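Cytochrome P450 268A2 Cyp268A2 (Mycobacterium marinum, PDB 6BLD) belongs to the cytochrome P450 family and holds a haem, protoporphyrin IX containing iron, in a mainly helical fold. Local coordinates at residues R75-F80 with G367-C372; N84-E89 with S101-D106. All coordinates share one frame; numbering follows the deposited sequence.

From the N terminus, the chain leaves helix 67-75 into the first half of contact 1, passes through the short edge strand 80-81 and reaches 84-89, the first half of contact 2. Only helix 93-97 and its flanking residues intervene before 101-106 returns to 84-89, so contact 2 closes a short loop just ahead of helix 109-117. Contact 1 closes later and more widely: 286 residues pass before 367-372 meets 75-80, joining the turn after helix 67-75 to the loop before helix 375-392. Contact 2 therefore nests inside it. The two touch each other, His370 packing against the backbone carbonyls of Phe102, Leu103 and Met105, and both reach the haem, where His370, Phe102 and Leu103 gather round one propionate.

Contact 1 (R75-F80 with G367-C372); sequences RTNEVF and GGVHFC. With HEM (protoporphyrin IX containing Fe), chain B.
Arg75 lays its side chain along the glycine-rich backbone of Gly367 and Gly368. CB, pointing alongside rather than at the glycines, stays 4.4 Å from Gly367 O; CG, beside the backbone N and anti to the carbonyl carbon (chi1 -55°), comes within 3.7 Å of that oxygen. CD and NE continue in an extended run, which brings the guanidinium over the peptide link between the two glycines. One face of that flat group has Gly367 C over its centre and Gly368 N nearer the rim. NH1 ends 4.0 Å from Gly367 CA, while NH2 lies 3.8 Å from Gly368 N. No hydrogen bond crosses here, and glycine suits both places: the backbone stays bare beneath the guanidinium, and glycine tolerates the positive phi.

Asn77 meets Val369 at about a right angle, its OD1 3.4 Å from the methyl CG2. Its amide is set by chi1 63°, with CG between the backbone N and the carbonyl carbon. Asn77 OD1 lies 2.8 Å from a water that can donate to it, though that water has more acceptors near it than protons; the same water accepts from Val369 N, so a short polar amide suits this bridge.

Val369 and His370 form the middle of a type I turn from Gly368 to Phe371. Beyond Val369, His370 ND1 donates to propionate O2A (2.7 Å, 161°), the oxygen lying in the ring plane. Cys372 then sets SG 2.7 Å from the haem iron. This is the cysteine-ligand loop of the cytochrome P450 fold, which presents the proximal cysteine sulfur to the iron just before helix 375-392.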
ATOM      1  N   ARG A  75      17.088   0.384  -3.063  1.00 17.50           N
ATOM      2  CA  ARG A  75      17.798   0.585  -4.319  1.00 19.31           C
ATOM      3  C   ARG A  75      18.877  -0.459  -4.566  1.00 19.14           C
ATOM      4  O   ARG A  75      19.254  -0.676  -5.722  1.00 19.53           O
ATOM      5  CB  ARG A  75      18.413   1.985  -4.357  1.00 21.49           C
ATOM      6  CG  ARG A  75      17.408   3.094  -4.117  1.00 23.80           C
ATOM      7  CD  ARG A  75      17.996   4.457  -4.425  1.00 27.12           C
ATOM      8  NE  ARG A  75      16.953   5.454  -4.644  1.00 29.36           N
ATOM      9  CZ  ARG A  75      16.366   5.671  -5.817  1.00 30.90           C
ATOM     10  NH1 ARG A  75      15.425   6.600  -5.928  1.00 31.35           N
ATOM     11  NH2 ARG A  75      16.718   4.959  -6.879  1.00 31.29           N
ATOM     12  N   THR A  76      19.380  -1.109  -3.518  1.00 18.82           N
ATOM     13  CA  THR A  76      20.398  -2.148  -3.676  1.00 19.45           C
ATOM     14  C   THR A  76      19.737  -3.527  -3.770  1.00 19.75           C
ATOM     15  O   THR A  76      19.972  -4.428  -2.966  1.00 20.06           O
ATOM     16  CB  THR A  76      21.402  -2.083  -2.531  1.00 19.79           C
ATOM     17  OG1 THR A  76      21.647  -0.712  -2.187  1.00 20.02           O
ATOM     18  CG2 THR A  76      22.718  -2.737  -2.929  1.00 20.34           C
ATOM     19  N   ASN A  77      18.887  -3.672  -4.791  1.00 19.76           N
ATOM     20  CA  ASN A  77      18.141  -4.912  -4.980  1.00 20.20           C
ATOM     21  C   ASN A  77      19.037  -6.085  -5.353  1.00 21.62           C
ATOM     22  O   ASN A  77      18.626  -7.238  -5.186  1.00 21.88           O
ATOM     23  CB  ASN A  77      17.061  -4.723  -6.048  1.00 19.52           C
ATOM     24  CG  ASN A  77      17.639  -4.395  -7.410  1.00 20.50           C
ATOM     25  OD1 ASN A  77      18.037  -3.261  -7.671  1.00 20.98           O
ATOM     26  ND2 ASN A  77      17.686  -5.390  -8.288  1.00 21.21           N
ATOM     27  N   GLU A  78      20.244  -5.823  -5.861  1.00 22.70           N
ATOM     28  CA  GLU A  78      21.179  -6.908  -6.139  1.00 23.30           C
ATOM     29  C   GLU A  78      21.664  -7.583  -4.864  1.00 21.62           C
ATOM     30  O   GLU A  78      22.129  -8.727  -4.918  1.00 21.68           O
ATOM     31  CB  GLU A  78      22.369  -6.385  -6.945  1.00 25.80           C
ATOM     32  CG  GLU A  78      23.322  -5.505  -6.150  1.00 27.93           C
ATOM     33  CD  GLU A  78      23.150  -4.030  -6.457  1.00 29.47           C
ATOM     34  OE1 GLU A  78      24.176  -3.328  -6.586  1.00 30.97           O
ATOM     35  OE2 GLU A  78      21.993  -3.573  -6.569  1.00 29.57           O
ATOM     36  N   VAL A  79      21.567  -6.904  -3.726  1.00 20.42           N
ATOM     37  CA  VAL A  79      21.894  -7.480  -2.429  1.00 20.15           C
ATOM     38  C   VAL A  79      20.637  -7.892  -1.674  1.00 19.33           C
ATOM     39  O   VAL A  79      20.548  -9.006  -1.158  1.00 19.94           O
ATOM     40  CB  VAL A  79      22.741  -6.485  -1.603  1.00 20.62           C
ATOM     41  CG1 VAL A  79      22.763  -6.888  -0.135  1.00 20.67           C
ATOM     42  CG2 VAL A  79      24.155  -6.395  -2.163  1.00 21.66           C
ATOM     43  N   PHE A  80      19.645  -7.006  -1.611  1.00 18.41           N
ATOM     44  CA  PHE A  80      18.406  -7.251  -0.876  1.00 17.12           C
ATOM     45  C   PHE A  80      17.337  -7.686  -1.873  1.00 16.55           C
ATOM     46  O   PHE A  80      16.737  -6.858  -2.565  1.00 16.53           O
ATOM     47  CB  PHE A  80      17.994  -6.007  -0.097  1.00 16.09           C
ATOM     48  CG  PHE A  80      19.042  -5.531   0.868  1.00 16.27           C
ATOM     49  CD1 PHE A  80      19.194  -6.143   2.102  1.00 16.42           C
ATOM     50  CD2 PHE A  80      19.888  -4.487   0.534  1.00 16.36           C
ATOM     51  CE1 PHE A  80      20.162  -5.713   2.990  1.00 16.56           C
ATOM     52  CE2 PHE A  80      20.858  -4.052   1.418  1.00 16.66           C
ATOM     53  CZ  PHE A  80      20.996  -4.666   2.647  1.00 16.71           C
ATOM     54  N   GLY A 367      12.302   3.614  -3.317  1.00 18.02           N
ATOM     55  CA  GLY A 367      12.745   3.839  -4.677  1.00 18.47           C
ATOM     56  C   GLY A 367      13.535   2.668  -5.233  1.00 19.23           C
ATOM     57  O   GLY A 367      14.012   1.795  -4.512  1.00 19.83           O
ATOM     58  N   GLY A 368      13.661   2.654  -6.562  1.00 19.59           N
ATOM     59  CA  GLY A 368      14.469   1.671  -7.255  1.00 20.05           C
ATOM     60  C   GLY A 368      13.623   0.770  -8.141  1.00 20.19           C
ATOM     61  O   GLY A 368      12.658   1.225  -8.775  1.00 20.61           O
ATOM     62  N   VAL A 369      13.981  -0.513  -8.168  1.00 20.02           N
ATOM     63  CA  VAL A 369      13.431  -1.440  -9.153  1.00 20.27           C
ATOM     64  C   VAL A 369      11.934  -1.642  -8.940  1.00 19.11           C
ATOM     65  O   VAL A 369      11.161  -1.711  -9.905  1.00 19.37           O
ATOM     66  CB  VAL A 369      14.209  -2.770  -9.099  1.00 20.73           C
ATOM     67  CG1 VAL A 369      13.391  -3.909  -9.672  1.00 21.07           C
ATOM     68  CG2 VAL A 369      15.533  -2.635  -9.842  1.00 21.29           C
ATOM     69  N   HIS A 370      11.493  -1.722  -7.685  1.00 17.71           N
ATOM     70  CA  HIS A 370      10.104  -2.029  -7.369  1.00 17.36           C
ATOM     71  C   HIS A 370       9.276  -0.787  -7.051  1.00 18.09           C
ATOM     72  O   HIS A 370       8.203  -0.912  -6.449  1.00 18.40           O
ATOM     73  CB  HIS A 370      10.038  -3.013  -6.202  1.00 16.03           C
ATOM     74  CG  HIS A 370      10.414  -4.412  -6.573  1.00 15.89           C
ATOM     75  ND1 HIS A 370       9.489  -5.341  -7.002  1.00 15.75           N
ATOM     76  CD2 HIS A 370      11.613  -5.041  -6.583  1.00 15.96           C
ATOM     77  CE1 HIS A 370      10.104  -6.483  -7.258  1.00 15.90           C
ATOM     78  NE2 HIS A 370      11.393  -6.326  -7.013  1.00 16.06           N
ATOM     79  N   PHE A 371       9.741   0.399  -7.446  1.00 18.08           N
ATOM     80  CA  PHE A 371       9.026   1.627  -7.116  1.00 17.75           C
ATOM     81  C   PHE A 371       7.591   1.570  -7.621  1.00 17.09           C
ATOM     82  O   PHE A 371       7.314   1.014  -8.688  1.00 17.19           O
ATOM     83  CB  PHE A 371       9.735   2.845  -7.704  1.00 18.03           C
ATOM     84  CG  PHE A 371       9.130   4.156  -7.279  1.00 18.55           C
ATOM     85  CD1 PHE A 371       9.419   4.694  -6.034  1.00 18.74           C
ATOM     86  CD2 PHE A 371       8.259   4.840  -8.113  1.00 18.80           C
ATOM     87  CE1 PHE A 371       8.862   5.895  -5.635  1.00 18.99           C
ATOM     88  CE2 PHE A 371       7.696   6.041  -7.717  1.00 19.37           C
ATOM     89  CZ  PHE A 371       7.998   6.569  -6.476  1.00 19.28           C
ATOM     90  N   CYS A 372       6.688   2.165  -6.843  1.00 16.76           N
ATOM     91  CA  CYS A 372       5.251   1.972  -7.010  1.00 16.88           C
ATOM     92  C   CYS A 372       4.815   2.194  -8.446  1.00 17.39           C
ATOM     93  O   CYS A 372       5.019   3.273  -9.010  1.00 15.03           O
ATOM     94  CB  CYS A 372       4.493   2.920  -6.084  1.00 17.28           C
ATOM     95  SG  CYS A 372       2.771   3.153  -6.552  1.00 17.39           S
TER
HETATM   96  CHA HEM B 501       4.471  -1.205  -5.436  1.00 15.32           C
HETATM   97  CHB HEM B 501       0.340  -0.781  -7.953  1.00 17.85           C
HETATM   98  CHC HEM B 501      -0.943   3.015  -5.208  1.00 18.15           C
HETATM   99  CHD HEM B 501       2.751   1.982  -2.217  1.00 16.18           C
HETATM  100  C1A HEM B 501       3.474  -1.420  -6.365  1.00 15.96           C
HETATM  101  C2A HEM B 501       3.462  -2.441  -7.395  1.00 15.91           C
HETATM  102  C3A HEM B 501       2.328  -2.322  -8.088  1.00 16.82           C
HETATM  103  C4A HEM B 501       1.570  -1.224  -7.523  1.00 17.04           C
HETATM  104  CMA HEM B 501       1.897  -3.202  -9.282  1.00 16.78           C
HETATM  105  CAA HEM B 501       4.579  -3.475  -7.651  1.00 15.36           C
HETATM  106  CBA HEM B 501       5.667  -2.817  -8.494  1.00 14.90           C
HETATM  107  CGA HEM B 501       6.858  -3.732  -8.609  1.00 14.65           C
HETATM  108  O1A HEM B 501       7.689  -3.521  -9.530  1.00 14.60           O
HETATM  109  O2A HEM B 501       6.974  -4.677  -7.785  1.00 14.41           O
HETATM  110  C1B HEM B 501      -0.337   0.320  -7.477  1.00 18.06           C
HETATM  111  C2B HEM B 501      -1.517   0.906  -8.070  1.00 18.76           C
HETATM  112  C3B HEM B 501      -1.885   1.954  -7.336  1.00 19.08           C
HETATM  113  C4B HEM B 501      -0.947   2.077  -6.225  1.00 18.16           C
HETATM  114  CMB HEM B 501      -2.233   0.415  -9.347  1.00 18.98           C
HETATM  115  CAB HEM B 501      -3.118   2.820  -7.685  1.00 20.16           C
HETATM  116  CBB HEM B 501      -3.431   3.936  -7.027  1.00 20.97           C
HETATM  117  C1C HEM B 501      -0.048   3.073  -4.156  1.00 17.57           C
HETATM  118  C2C HEM B 501      -0.029   4.065  -3.097  1.00 17.80           C
HETATM  119  C3C HEM B 501       0.992   3.765  -2.270  1.00 17.49           C
HETATM  120  C4C HEM B 501       1.654   2.590  -2.788  1.00 16.79           C
HETATM  121  CMC HEM B 501      -1.049   5.223  -2.989  1.00 17.95           C
HETATM  122  CAC HEM B 501       1.488   4.479  -0.990  1.00 17.88           C
HETATM  123  CBC HEM B 501       1.070   5.688  -0.605  1.00 19.27           C
HETATM  124  C1D HEM B 501       3.556   1.045  -2.823  1.00 15.61           C
HETATM  125  C2D HEM B 501       4.792   0.505  -2.298  1.00 14.45           C
HETATM  126  C3D HEM B 501       5.269  -0.378  -3.182  1.00 14.23           C
HETATM  127  C4D HEM B 501       4.352  -0.426  -4.306  1.00 15.10           C
HETATM  128  CMD HEM B 501       5.428   0.892  -0.944  1.00 13.82           C
HETATM  129  CAD HEM B 501       6.573  -1.197  -3.042  1.00 13.19           C
HETATM  130  CBD HEM B 501       7.763  -0.306  -3.391  1.00 13.27           C
HETATM  131  CGD HEM B 501       9.061  -1.050  -3.214  1.00 14.07           C
HETATM  132  O1D HEM B 501      10.138  -0.428  -3.412  1.00 15.33           O
HETATM  133  O2D HEM B 501       9.026  -2.260  -2.873  1.00 12.84           O
HETATM  134  NA  HEM B 501       2.300  -0.696  -6.474  1.00 17.15           N
HETATM  135  NB  HEM B 501      -0.018   1.059  -6.353  1.00 18.41           N
HETATM  136  NC  HEM B 501       0.994   2.192  -3.934  1.00 17.67           N
HETATM  137  ND  HEM B 501       3.320   0.456  -4.049  1.00 16.35           N
HETATM  138 FE   HEM B 501       1.779   0.915  -5.320  1.00 17.15          FE
HETATM  139  O   HOH W   1      16.145  -1.379  -6.750  1.00 18.25           O

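Contact 2 (N84-E89 with S101-D106); sequences NGVLFE and SFLAMD. With HEM (protoporphyrin IX containing Fe), chain B.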
ATOM      1  N   ASN A  84      12.416 -13.912  -2.538  1.00 17.62           N
ATOM      2  CA  ASN A  84      12.196 -14.846  -1.441  1.00 18.70           C
ATOM      3  C   ASN A  84      11.095 -14.360  -0.503  1.00 17.91           C
ATOM      4  O   ASN A  84      11.070 -14.722   0.676  1.00 18.07           O
ATOM      5  CB  ASN A  84      13.492 -15.082  -0.667  1.00 19.83           C
ATOM      6  CG  ASN A  84      14.623 -15.560  -1.554  1.00 21.81           C
ATOM      7  OD1 ASN A  84      15.629 -14.871  -1.722  1.00 22.86           O
ATOM      8  ND2 ASN A  84      14.465 -16.748  -2.129  1.00 22.46           N
ATOM      9  N   GLY A  85      10.186 -13.546  -1.011  1.00 17.89           N
ATOM     10  CA  GLY A  85       9.115 -12.992  -0.208  1.00 17.70           C
ATOM     11  C   GLY A  85       9.387 -11.552   0.189  1.00 12.88           C
ATOM     12  O   GLY A  85      10.531 -11.146   0.424  1.00 13.00           O
ATOM     13  N   VAL A  86       8.314 -10.761   0.264  1.00 12.61           N
ATOM     14  CA  VAL A  86       8.412  -9.345   0.596  1.00 13.35           C
ATOM     15  C   VAL A  86       7.541  -8.951   1.778  1.00 13.09           C
ATOM     16  O   VAL A  86       7.600  -7.800   2.215  1.00 12.18           O
ATOM     17  CB  VAL A  86       8.081  -8.458  -0.623  1.00 13.52           C
ATOM     18  CG1 VAL A  86       9.073  -8.707  -1.744  1.00 12.70           C
ATOM     19  CG2 VAL A  86       6.653  -8.706  -1.093  1.00 12.35           C
ATOM     20  N   LEU A  87       6.740  -9.864   2.320  1.00 12.85           N
ATOM     21  CA  LEU A  87       5.841  -9.537   3.418  1.00 12.91           C
ATOM     22  C   LEU A  87       6.551  -9.673   4.760  1.00 13.48           C
ATOM     23  O   LEU A  87       7.392 -10.558   4.950  1.00 14.20           O
ATOM     24  CB  LEU A  87       4.601 -10.431   3.381  1.00 13.04           C
ATOM     25  CG  LEU A  87       3.613 -10.135   2.248  1.00 13.22           C
ATOM     26  CD1 LEU A  87       2.269 -10.802   2.505  1.00 13.02           C
ATOM     27  CD2 LEU A  87       3.440  -8.635   2.049  1.00 13.46           C
ATOM     28  N   PHE A  88       6.204  -8.776   5.687  1.00 13.69           N
ATOM     29  CA  PHE A  88       6.792  -8.782   7.025  1.00 14.57           C
ATOM     30  C   PHE A  88       6.432 -10.062   7.771  1.00 15.22           C
ATOM     31  O   PHE A  88       7.312 -10.798   8.238  1.00 15.55           O
ATOM     32  CB  PHE A  88       6.311  -7.543   7.789  1.00 14.94           C
ATOM     33  CG  PHE A  88       6.882  -7.403   9.177  1.00 15.83           C
ATOM     34  CD1 PHE A  88       8.106  -7.961   9.512  1.00 16.36           C
ATOM     35  CD2 PHE A  88       6.191  -6.690  10.146  1.00 16.15           C
ATOM     36  CE1 PHE A  88       8.620  -7.822  10.788  1.00 16.74           C
ATOM     37  CE2 PHE A  88       6.702  -6.545  11.421  1.00 16.58           C
ATOM     38  CZ  PHE A  88       7.918  -7.112  11.743  1.00 16.89           C
ATOM     39  N   GLU A  89       5.140 -10.341   7.894  1.00 15.22           N
ATOM     40  CA  GLU A  89       4.676 -11.538   8.577  1.00 15.63           C
ATOM     41  C   GLU A  89       4.826 -12.761   7.679  1.00 15.69           C
ATOM     42  O   GLU A  89       4.705 -12.678   6.453  1.00 15.09           O
ATOM     43  CB  GLU A  89       3.215 -11.369   8.997  1.00 15.63           C
ATOM     44  CG  GLU A  89       2.676 -12.482   9.872  1.00 16.28           C
ATOM     45  CD  GLU A  89       1.243 -12.238  10.288  1.00 16.95           C
ATOM     46  OE1 GLU A  89       0.858 -11.058  10.429  1.00 17.02           O
ATOM     47  OE2 GLU A  89       0.499 -13.224  10.471  1.00 17.52           O
ATOM     48  N   SER A 101       2.774 -11.976  -7.352  1.00 14.44           N
ATOM     49  CA  SER A 101       3.117 -11.685  -8.760  1.00 14.68           C
ATOM     50  C   SER A 101       4.546 -11.130  -8.788  1.00 14.97           C
ATOM     51  O   SER A 101       5.409 -11.607  -8.035  1.00 15.46           O
ATOM     52  CB  SER A 101       2.065 -10.785  -9.370  1.00 14.90           C
ATOM     53  OG  SER A 101       2.346 -10.524 -10.734  1.00 15.32           O
ATOM     54  N   PHE A 102       4.838 -10.133  -9.624  1.00 15.09           N
ATOM     55  CA  PHE A 102       6.207  -9.644  -9.743  1.00 15.54           C
ATOM     56  C   PHE A 102       6.625  -8.740  -8.590  1.00 14.96           C
ATOM     57  O   PHE A 102       7.777  -8.294  -8.567  1.00 14.30           O
ATOM     58  CB  PHE A 102       6.409  -8.916 -11.081  1.00 16.13           C
ATOM     59  CG  PHE A 102       5.514  -7.723 -11.281  1.00 16.57           C
ATOM     60  CD1 PHE A 102       5.824  -6.496 -10.712  1.00 16.11           C
ATOM     61  CD2 PHE A 102       4.377  -7.820 -12.064  1.00 17.30           C
ATOM     62  CE1 PHE A 102       5.009  -5.400 -10.903  1.00 16.39           C
ATOM     63  CE2 PHE A 102       3.558  -6.724 -12.262  1.00 17.59           C
ATOM     64  CZ  PHE A 102       3.873  -5.513 -11.679  1.00 17.17           C
ATOM     65  N   LEU A 103       5.732  -8.453  -7.641  1.00 14.67           N
ATOM     66  CA  LEU A 103       6.150  -7.726  -6.446  1.00 14.09           C
ATOM     67  C   LEU A 103       7.203  -8.513  -5.675  1.00 13.94           C
ATOM     68  O   LEU A 103       8.191  -7.945  -5.196  1.00 13.64           O
ATOM     69  CB  LEU A 103       4.943  -7.424  -5.559  1.00 13.49           C
ATOM     70  CG  LEU A 103       5.247  -6.784  -4.201  1.00 12.86           C
ATOM     71  CD1 LEU A 103       5.610  -5.317  -4.371  1.00 12.72           C
ATOM     72  CD2 LEU A 103       4.067  -6.941  -3.256  1.00 12.49           C
ATOM     73  N   ALA A 104       7.015  -9.822  -5.557  1.00 13.85           N
ATOM     74  CA  ALA A 104       7.976 -10.708  -4.898  1.00 14.77           C
ATOM     75  C   ALA A 104       8.846 -11.426  -5.921  1.00 15.74           C
ATOM     76  O   ALA A 104       9.020 -12.645  -5.878  1.00 16.11           O
ATOM     77  CB  ALA A 104       7.248 -11.702  -4.003  1.00 14.49           C
ATOM     78  N   MET A 105       9.399 -10.666  -6.864  1.00 16.37           N
ATOM     79  CA  MET A 105      10.228 -11.217  -7.922  1.00 17.60           C
ATOM     80  C   MET A 105      11.429 -10.313  -8.149  1.00 17.05           C
ATOM     81  O   MET A 105      11.354  -9.096  -7.967  1.00 16.78           O
ATOM     82  CB  MET A 105       9.450 -11.372  -9.236  1.00 19.50           C
ATOM     83  CG  MET A 105       8.464 -12.528  -9.255  1.00 21.11           C
ATOM     84  SD  MET A 105       7.751 -12.768 -10.894  1.00 23.44           S
ATOM     85  CE  MET A 105       6.381 -13.859 -10.513  1.00 23.40           C
ATOM     86  N   ASP A 106      12.533 -10.923  -8.548  1.00 17.27           N
ATOM     87  CA  ASP A 106      13.747 -10.212  -8.903  1.00 17.61           C
ATOM     88  C   ASP A 106      13.940 -10.222 -10.413  1.00 18.26           C
ATOM     89  O   ASP A 106      13.311 -11.015 -11.122  1.00 18.15           O
ATOM     90  CB  ASP A 106      14.964 -10.854  -8.221  1.00 18.12           C
ATOM     91  CG  ASP A 106      14.921 -10.728  -6.711  1.00 18.21           C
ATOM     92  OD1 ASP A 106      14.784  -9.590  -6.211  1.00 18.41           O
ATOM     93  OD2 ASP A 106      15.022 -11.765  -6.025  1.00 18.43           O
TER
HETATM   94  CHA HEM B 501       4.471  -1.205  -5.436  1.00 15.32           C
HETATM   95  CHB HEM B 501       0.340  -0.781  -7.953  1.00 17.85           C
HETATM   96  CHC HEM B 501      -0.943   3.015  -5.208  1.00 18.15           C
HETATM   97  CHD HEM B 501       2.751   1.982  -2.217  1.00 16.18           C
HETATM   98  C1A HEM B 501       3.474  -1.420  -6.365  1.00 15.96           C
HETATM   99  C2A HEM B 501       3.462  -2.441  -7.395  1.00 15.91           C
HETATM  100  C3A HEM B 501       2.328  -2.322  -8.088  1.00 16.82           C
HETATM  101  C4A HEM B 501       1.570  -1.224  -7.523  1.00 17.04           C
HETATM  102  CMA HEM B 501       1.897  -3.202  -9.282  1.00 16.78           C
HETATM  103  CAA HEM B 501       4.579  -3.475  -7.651  1.00 15.36           C
HETATM  104  CBA HEM B 501       5.667  -2.817  -8.494  1.00 14.90           C
HETATM  105  CGA HEM B 501       6.858  -3.732  -8.609  1.00 14.65           C
HETATM  106  O1A HEM B 501       7.689  -3.521  -9.530  1.00 14.60           O
HETATM  107  O2A HEM B 501       6.974  -4.677  -7.785  1.00 14.41           O
HETATM  108  C1B HEM B 501      -0.337   0.320  -7.477  1.00 18.06           C
HETATM  109  C2B HEM B 501      -1.517   0.906  -8.070  1.00 18.76           C
HETATM  110  C3B HEM B 501      -1.885   1.954  -7.336  1.00 19.08           C
HETATM  111  C4B HEM B 501      -0.947   2.077  -6.225  1.00 18.16           C
HETATM  112  CMB HEM B 501      -2.233   0.415  -9.347  1.00 18.98           C
HETATM  113  CAB HEM B 501      -3.118   2.820  -7.685  1.00 20.16           C
HETATM  114  CBB HEM B 501      -3.431   3.936  -7.027  1.00 20.97           C
HETATM  115  C1C HEM B 501      -0.048   3.073  -4.156  1.00 17.57           C
HETATM  116  C2C HEM B 501      -0.029   4.065  -3.097  1.00 17.80           C
HETATM  117  C3C HEM B 501       0.992   3.765  -2.270  1.00 17.49           C
HETATM  118  C4C HEM B 501       1.654   2.590  -2.788  1.00 16.79           C
HETATM  119  CMC HEM B 501      -1.049   5.223  -2.989  1.00 17.95           C
HETATM  120  CAC HEM B 501       1.488   4.479  -0.990  1.00 17.88           C
HETATM  121  CBC HEM B 501       1.070   5.688  -0.605  1.00 19.27           C
HETATM  122  C1D HEM B 501       3.556   1.045  -2.823  1.00 15.61           C
HETATM  123  C2D HEM B 501       4.792   0.505  -2.298  1.00 14.45           C
HETATM  124  C3D HEM B 501       5.269  -0.378  -3.182  1.00 14.23           C
HETATM  125  C4D HEM B 501       4.352  -0.426  -4.306  1.00 15.10           C
HETATM  126  CMD HEM B 501       5.428   0.892  -0.944  1.00 13.82           C
HETATM  127  CAD HEM B 501       6.573  -1.197  -3.042  1.00 13.19           C
HETATM  128  CBD HEM B 501       7.763  -0.306  -3.391  1.00 13.27           C
HETATM  129  CGD HEM B 501       9.061  -1.050  -3.214  1.00 14.07           C
HETATM  130  O1D HEM B 501      10.138  -0.428  -3.412  1.00 15.33           O
HETATM  131  O2D HEM B 501       9.026  -2.260  -2.873  1.00 12.84           O
HETATM  132  NA  HEM B 501       2.300  -0.696  -6.474  1.00 17.15           N
HETATM  133  NB  HEM B 501      -0.018   1.059  -6.353  1.00 18.41           N
HETATM  134  NC  HEM B 501       0.994   2.192  -3.934  1.00 17.67           N
HETATM  135  ND  HEM B 501       3.320   0.456  -4.049  1.00 16.35           N
HETATM  136 FE   HEM B 501       1.779   0.915  -5.320  1.00 17.15          FE
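Next to the packed pair Val86 and Leu103, the flat group is the Phe102 ring, which turns an edge to the haem: the propionate carbon CGA lies in its plane, 3.4 Å from CE1. Helix 109-117 supplies further neighbours of this ring, Leu113 and Arg114. A phenyl suits the spot because its slightly positive C-H rim can lie against a carboxylate, probably with weak electrostatic favour.

Leu103 follows, and its fork faces two ways. With CG anti to the backbone N (chi1 174°) and chi2 at 75°, CD2 turns to Val86 CG2, 3.8 Å away, and CD1 to propionate O2A, at 3.7 Å. The same residue touches Leu256 of helix 247-278 and the bound (3E,5E)-6,10-dimethylundeca-3,5,9-trien-2-one. The Val86 and Leu103 side chains cross at a slant, and the valine's other methyl, CG1, comes 3.6 Å from Leu103 O. Two branches at CB thus let one short residue meet both side chain and backbone.

Ala104 brings its CA to 3.9 Å from Val86 CG1, and its small CB also faces Gly85 CA at 4.4 Å. Between the two segments the contact is thus apolar packing, in which Val86 backs Leu103, itself a lining residue of both the ligand and haem pockets. The polar ties lie outside it: Arg312 on the carbonyls of Asn84 and Leu87, Asp106 on the backbone N atoms of Ser82 and Gly83.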